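Local coordinates for protein putative oxidoreductase YfjR (Streptomyces aurantiacus, PDB 4OQZ) that reduces imines as an S-selective imine reductase, probably with NADPH bound to its Rossmann-fold domain, at residues A[17-22]-A[39-44]; A[28-33]-A[44-49]. All coordinates share one frame; numbering follows the deposited sequence.

Interaction 1. Residues A[17-22]-A[39-44]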
loop_
_atom_site.group_PDB
_atom_site.type_symbol
_atom_site.label_atom_id
_atom_site.label_comp_id
_atom_site.label_asym_id
_atom_site.label_seq_id
_atom_site.Cartn_x
_atom_site.Cartn_y
_atom_site.Cartn_z
ATOM N N MET A 17 3.501 27.860 -4.427
ATOM C CA MET A 17 4.502 28.016 -5.505
ATOM C C MET A 17 4.956 29.487 -5.596
ATOM O O MET A 17 6.154 29.766 -5.495
ATOM C CB MET A 17 3.953 27.514 -6.873
ATOM C CG MET A 17 3.751 26.014 -6.905
ATOM S SD MET A 17 2.848 25.400 -8.351
ATOM C CE MET A 17 2.464 23.705 -7.758
ATOM N N ALA A 18 4.006 30.422 -5.711
ATOM C CA ALA A 18 4.299 31.864 -5.708
ATOM C C ALA A 18 5.125 32.338 -4.485
ATOM O O ALA A 18 6.079 33.092 -4.661
ATOM C CB ALA A 18 3.021 32.658 -5.832
ATOM N N ALA A 19 4.792 31.870 -3.273
ATOM C CA ALA A 19 5.497 32.211 -2.028
ATOM C C ALA A 19 6.951 31.675 -2.047
ATOM O O ALA A 19 7.858 32.374 -1.591
ATOM C CB ALA A 19 4.742 31.652 -0.822
ATOM N N ALA A 20 7.168 30.454 -2.599
ATOM C CA ALA A 20 8.498 29.861 -2.781
ATOM C C ALA A 20 9.293 30.731 -3.782
ATOM O O ALA A 20 10.453 31.060 -3.508
ATOM C CB ALA A 20 8.366 28.449 -3.310
ATOM N N TYR A 21 8.638 31.184 -4.887
ATOM C CA TYR A 21 9.294 32.095 -5.827
ATOM C C TYR A 21 9.648 33.441 -5.191
ATOM O O TYR A 21 10.771 33.909 -5.362
ATOM C CB TYR A 21 8.495 32.256 -7.138
ATOM C CG TYR A 21 8.660 31.093 -8.086
ATOM C CD1 TYR A 21 9.865 30.869 -8.750
ATOM C CD2 TYR A 21 7.605 30.221 -8.341
ATOM C CE1 TYR A 21 10.026 29.784 -9.619
ATOM C CE2 TYR A 21 7.751 29.141 -9.213
ATOM C CZ TYR A 21 8.969 28.916 -9.839
ATOM O OH TYR A 21 9.108 27.850 -10.700
ATOM N N LEU A 22 8.727 34.039 -4.403
ATOM C CA LEU A 22 8.996 35.292 -3.701
ATOM C C LEU A 22 10.135 35.123 -2.669
ATOM O O LEU A 22 10.999 35.995 -2.574
ATOM C CB LEU A 22 7.729 35.832 -3.010
ATOM C CG LEU A 22 6.581 36.327 -3.893
ATOM C CD1 LEU A 22 5.322 36.515 -3.065
ATOM C CD2 LEU A 22 6.947 37.610 -4.619
ATOM N N ASP A 39 -4.414 38.232 -2.296
ATOM C CA ASP A 39 -4.245 39.258 -1.259
ATOM C C ASP A 39 -2.906 39.184 -0.529
ATOM O O ASP A 39 -2.078 40.076 -0.688
ATOM C CB ASP A 39 -5.418 39.228 -0.251
ATOM C CG ASP A 39 -6.734 39.821 -0.725
ATOM O OD1 ASP A 39 -6.829 40.189 -1.919
ATOM O OD2 ASP A 39 -7.669 39.931 0.107
ATOM N N ALA A 40 -2.683 38.116 0.232
ATOM C CA ALA A 40 -1.457 37.899 1.003
ATOM C C ALA A 40 -0.203 37.993 0.118
ATOM O O ALA A 40 0.739 38.706 0.473
ATOM C CB ALA A 40 -1.515 36.564 1.721
ATOM N N LEU A 41 -0.234 37.354 -1.064
ATOM C CA LEU A 41 0.863 37.390 -2.022
ATOM C C LEU A 41 1.179 38.821 -2.484
ATOM O O LEU A 41 2.348 39.194 -2.443
ATOM C CB LEU A 41 0.606 36.437 -3.214
ATOM C CG LEU A 41 0.610 34.908 -2.895
ATOM C CD1 LEU A 41 -0.016 34.103 -4.017
ATOM C CD2 LEU A 41 1.996 34.401 -2.558
ATOM N N VAL A 42 0.142 39.638 -2.855
ATOM C CA VAL A 42 0.299 41.041 -3.275
ATOM C C VAL A 42 0.931 41.869 -2.149
ATOM O O VAL A 42 1.828 42.678 -2.408
ATOM C CB VAL A 42 -1.018 41.697 -3.815
ATOM C CG1 VAL A 42 -0.825 43.181 -4.112
ATOM C CG2 VAL A 42 -1.518 40.987 -5.065
ATOM N N ALA A 43 0.476 41.643 -0.906
ATOM C CA ALA A 43 0.975 42.347 0.278
ATOM C C ALA A 43 2.469 42.088 0.482
ATOM O O ALA A 43 3.152 42.951 1.008
ATOM C CB ALA A 43 0.194 41.930 1.513
ATOM N N ARG A 44 2.972 40.929 0.010
ATOM C CA ARG A 44 4.376 40.499 0.066
ATOM C C ARG A 44 5.231 41.034 -1.092
ATOM O O ARG A 44 6.458 40.996 -1.016
ATOM C CB ARG A 44 4.465 38.983 0.096
ATOM C CG ARG A 44 4.167 38.392 1.466
ATOM C CD ARG A 44 4.443 36.912 1.447
ATOM N NE ARG A 44 5.859 36.629 1.224
ATOM C CZ ARG A 44 6.360 35.407 1.118
ATOM N NH1 ARG A 44 5.564 34.348 1.201
ATOM N NH2 ARG A 44 7.659 35.232 0.925
#
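Ala-18 turns its methyl toward helix 39-44, and both branches of Leu-41 close on it, CB of Ala-18 lying 3.8 Å from CD1 of Leu-41. The axes of segments 17-22 and 39-44 run nearly parallel, 9° apart, and approach to 10.7 Å; the small alanines leave the span to be filled by the longer chains of Leu-41 and Arg-44. Ala-19, one residue on, is met by its backbone as well as its methyl: CD2 of Leu-41 sits 3.8 Å from the amide N of Ala-19. The same alanine's CB touches NH1 of Arg-44 at 3.5 Å, approaching the guanidinium obliquely. Leu-22, a turn after Ala-18, also points across, and its CD1 comes within 4.0 Å of CD2 of Leu-41, the two side chains set at a slant. Its CB lies over one face of the Arg-44 guanidinium, 4.0 Å from NH2. Arg-44 gets there by bending at chi3 (65°), which folds the end of an otherwise extended chain back against helix 12-23, where NH2 forms a salt bridge with Asp-23. The contact is thus apolar where it is buried and bordered on its exposed side by Arg-44, whose guanidinium offers a face to the methylene of Leu-22 while its charge is paired with Asp-23.

Interaction 2. Residues A[28-33]-A[44-49]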
loop_
_atom_site.group_PDB
_atom_site.type_symbol
_atom_site.label_atom_id
_atom_site.label_comp_id
_atom_site.label_asym_id
_atom_site.label_seq_id
_atom_site.Cartn_x
_atom_site.Cartn_y
_atom_site.Cartn_z
ATOM N N VAL A 28 7.537 38.288 -9.018
ATOM C CA VAL A 28 6.358 37.441 -9.301
ATOM C C VAL A 28 5.104 38.179 -9.825
ATOM O O VAL A 28 4.620 39.104 -9.172
ATOM C CB VAL A 28 6.043 36.460 -8.133
ATOM C CG1 VAL A 28 4.853 35.563 -8.461
ATOM C CG2 VAL A 28 7.255 35.592 -7.815
ATOM N N THR A 29 4.566 37.705 -10.975
ATOM C CA THR A 29 3.324 38.190 -11.603
ATOM C C THR A 29 2.287 37.080 -11.452
ATOM O O THR A 29 2.614 35.913 -11.652
ATOM C CB THR A 29 3.550 38.614 -13.072
ATOM O OG1 THR A 29 4.626 39.547 -13.115
ATOM C CG2 THR A 29 2.314 39.266 -13.693
ATOM N N LEU A 30 1.061 37.427 -11.034
ATOM C CA LEU A 30 0.008 36.431 -10.786
ATOM C C LEU A 30 -1.269 36.665 -11.595
ATOM O O LEU A 30 -1.453 37.722 -12.179
ATOM C CB LEU A 30 -0.411 36.447 -9.288
ATOM C CG LEU A 30 0.634 36.414 -8.180
ATOM C CD1 LEU A 30 0.016 36.875 -6.887
ATOM C CD2 LEU A 30 1.192 35.022 -7.993
ATOM N N TRP A 31 -2.168 35.664 -11.543
ATOM C CA TRP A 31 -3.545 35.653 -12.009
ATOM C C TRP A 31 -4.374 34.533 -11.350
ATOM O O TRP A 31 -3.877 33.422 -11.156
ATOM C CB TRP A 31 -3.700 35.650 -13.535
ATOM C CG TRP A 31 -5.095 36.047 -13.927
ATOM C CD1 TRP A 31 -5.612 37.310 -13.939
ATOM C CD2 TRP A 31 -6.204 35.159 -14.133
ATOM N NE1 TRP A 31 -6.960 37.270 -14.217
ATOM C CE2 TRP A 31 -7.350 35.961 -14.338
ATOM C CE3 TRP A 31 -6.340 33.757 -14.164
ATOM C CZ2 TRP A 31 -8.608 35.409 -14.615
ATOM C CZ3 TRP A 31 -7.587 33.213 -14.436
ATOM C CH2 TRP A 31 -8.700 34.035 -14.674
ATOM N N ASN A 32 -5.631 34.850 -10.989
ATOM C CA ASN A 32 -6.618 33.915 -10.450
ATOM C C ASN A 32 -8.019 34.425 -10.781
ATOM O O ASN A 32 -8.225 35.647 -10.849
ATOM C CB ASN A 32 -6.453 33.705 -8.933
ATOM C CG ASN A 32 -7.150 32.468 -8.400
ATOM O OD1 ASN A 32 -6.844 31.336 -8.776
ATOM N ND2 ASN A 32 -8.080 32.650 -7.474
ATOM N N ARG A 33 -8.983 33.496 -10.987
ATOM C CA ARG A 33 -10.386 33.833 -11.272
ATOM C C ARG A 33 -10.997 34.592 -10.082
ATOM O O ARG A 33 -11.813 35.488 -10.280
ATOM C CB ARG A 33 -11.205 32.572 -11.578
ATOM C CG ARG A 33 -12.467 32.876 -12.389
ATOM C CD ARG A 33 -13.727 32.305 -11.764
ATOM N NE ARG A 33 -13.770 30.842 -11.839
ATOM C CZ ARG A 33 -14.834 30.102 -11.539
ATOM N NH1 ARG A 33 -15.965 30.681 -11.148
ATOM N NH2 ARG A 33 -14.779 28.780 -11.631
ATOM N N ARG A 44 2.972 40.929 0.010
ATOM C CA ARG A 44 4.376 40.499 0.066
ATOM C C ARG A 44 5.231 41.034 -1.092
ATOM O O ARG A 44 6.458 40.996 -1.016
ATOM C CB ARG A 44 4.465 38.983 0.096
ATOM C CG ARG A 44 4.167 38.392 1.466
ATOM C CD ARG A 44 4.443 36.912 1.447
ATOM N NE ARG A 44 5.859 36.629 1.224
ATOM C CZ ARG A 44 6.360 35.407 1.118
ATOM N NH1 ARG A 44 5.564 34.348 1.201
ATOM N NH2 ARG A 44 7.659 35.232 0.925
ATOM N N GLY A 45 4.585 41.516 -2.142
ATOM C CA GLY A 45 5.284 42.124 -3.263
ATOM C C GLY A 45 4.989 41.509 -4.614
ATOM O O GLY A 45 5.568 41.941 -5.613
ATOM N N ALA A 46 4.103 40.491 -4.660
ATOM C CA ALA A 46 3.703 39.879 -5.925
ATOM C C ALA A 46 2.769 40.849 -6.679
ATOM O O ALA A 46 2.096 41.687 -6.057
ATOM C CB ALA A 46 3.029 38.537 -5.679
ATOM N N LYS A 47 2.814 40.821 -8.008
ATOM C CA LYS A 47 2.010 41.738 -8.828
ATOM C C LYS A 47 0.807 40.979 -9.375
ATOM O O LYS A 47 0.975 39.915 -9.989
ATOM C CB LYS A 47 2.841 42.339 -9.987
ATOM C CG LYS A 47 4.265 42.752 -9.614
ATOM C CD LYS A 47 5.138 42.925 -10.846
ATOM C CE LYS A 47 6.560 43.298 -10.501
ATOM N NZ LYS A 47 7.323 43.729 -11.705
ATOM N N LEU A 48 -0.400 41.495 -9.117
ATOM C CA LEU A 48 -1.650 40.891 -9.575
ATOM C C LEU A 48 -1.942 41.409 -10.973
ATOM O O LEU A 48 -1.974 42.622 -11.159
ATOM C CB LEU A 48 -2.789 41.317 -8.632
ATOM C CG LEU A 48 -4.028 40.422 -8.545
ATOM C CD1 LEU A 48 -4.684 40.568 -7.183
ATOM C CD2 LEU A 48 -5.068 40.809 -9.582
ATOM N N ALA A 49 -2.167 40.526 -11.958
ATOM C CA ALA A 49 -2.516 41.010 -13.306
ATOM C C ALA A 49 -4.027 41.241 -13.378
ATOM O O ALA A 49 -4.772 40.656 -12.588
ATOM C CB ALA A 49 -2.084 40.006 -14.365
#
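Leu-30 and Lys-47 meet through the backbone, the amide N of Leu-30 giving a 2.7 Å hydrogen bond to the carbonyl O of Lys-47 in the parallel pairing of a beta-alpha-beta unit. Strand 27-31, helix 39-44 and strand 47-48 make up this unit, and strand 47-48 is the outermost strand on this side of the Rossmann sheet. Leu-30 also uses its carbonyl O as an acceptor: N of Ala-49 lies 2.9 Å from O of Leu-30, tilted 32° out of the carbonyl plane. Its side chain, with CG beside the backbone N (chi1 -48°), brings CD1 to 3.6 Å from CB of Ala-46, on the face that helix 12-23 and helix 39-44 cover. Lys-47 is held at both its N-H and its C=O, each bonding to strand 27-31: N of Lys-47 lies 2.8 Å from O of Val-28, the bond nearly straight at 173°. Its aliphatic part lies on the other face, crossing Thr-29 with CD 4.1 Å from OG1, before the chain stretches away. Just before Ala-46, Gly-45 is the first residue to leave helical backbone angles, its positive phi turning the chain toward the strand in a Schellman motif. On its far edge strand 27-31 bonds to strand 4-8 through Thr-29 and Trp-31. At the C-terminal end of the pairing, Ala-49 tucks its methyl against the carbonyl O of Leu-30, and its own carbonyl O approaches the edge of the Trp-31 ring near the ring plane, 3.7 Å from CD1.

From the N terminus, the chain runs through helix 12-23, strand 27-31, helix 39-44 and strand 47-48, so the two contacts cross: the loop closed by interaction 1 starts at 17-22 and ends at 39-44, while that of interaction 2 starts between them at 28-33 and ends just beyond, at 44-49. Arg-44 belongs to both. Interaction 1 sets the two helices side by side on one face of the sheet, and interaction 2 adds the edge strand to it. They join where CB of Leu-41 packs on CD1 of Leu-30 at 3.7 Å, and where the Leu-41 carbonyl O probably accepts the N-H of Ala-46. Together they tie these four elements into one edge of the Rossmann-fold domain.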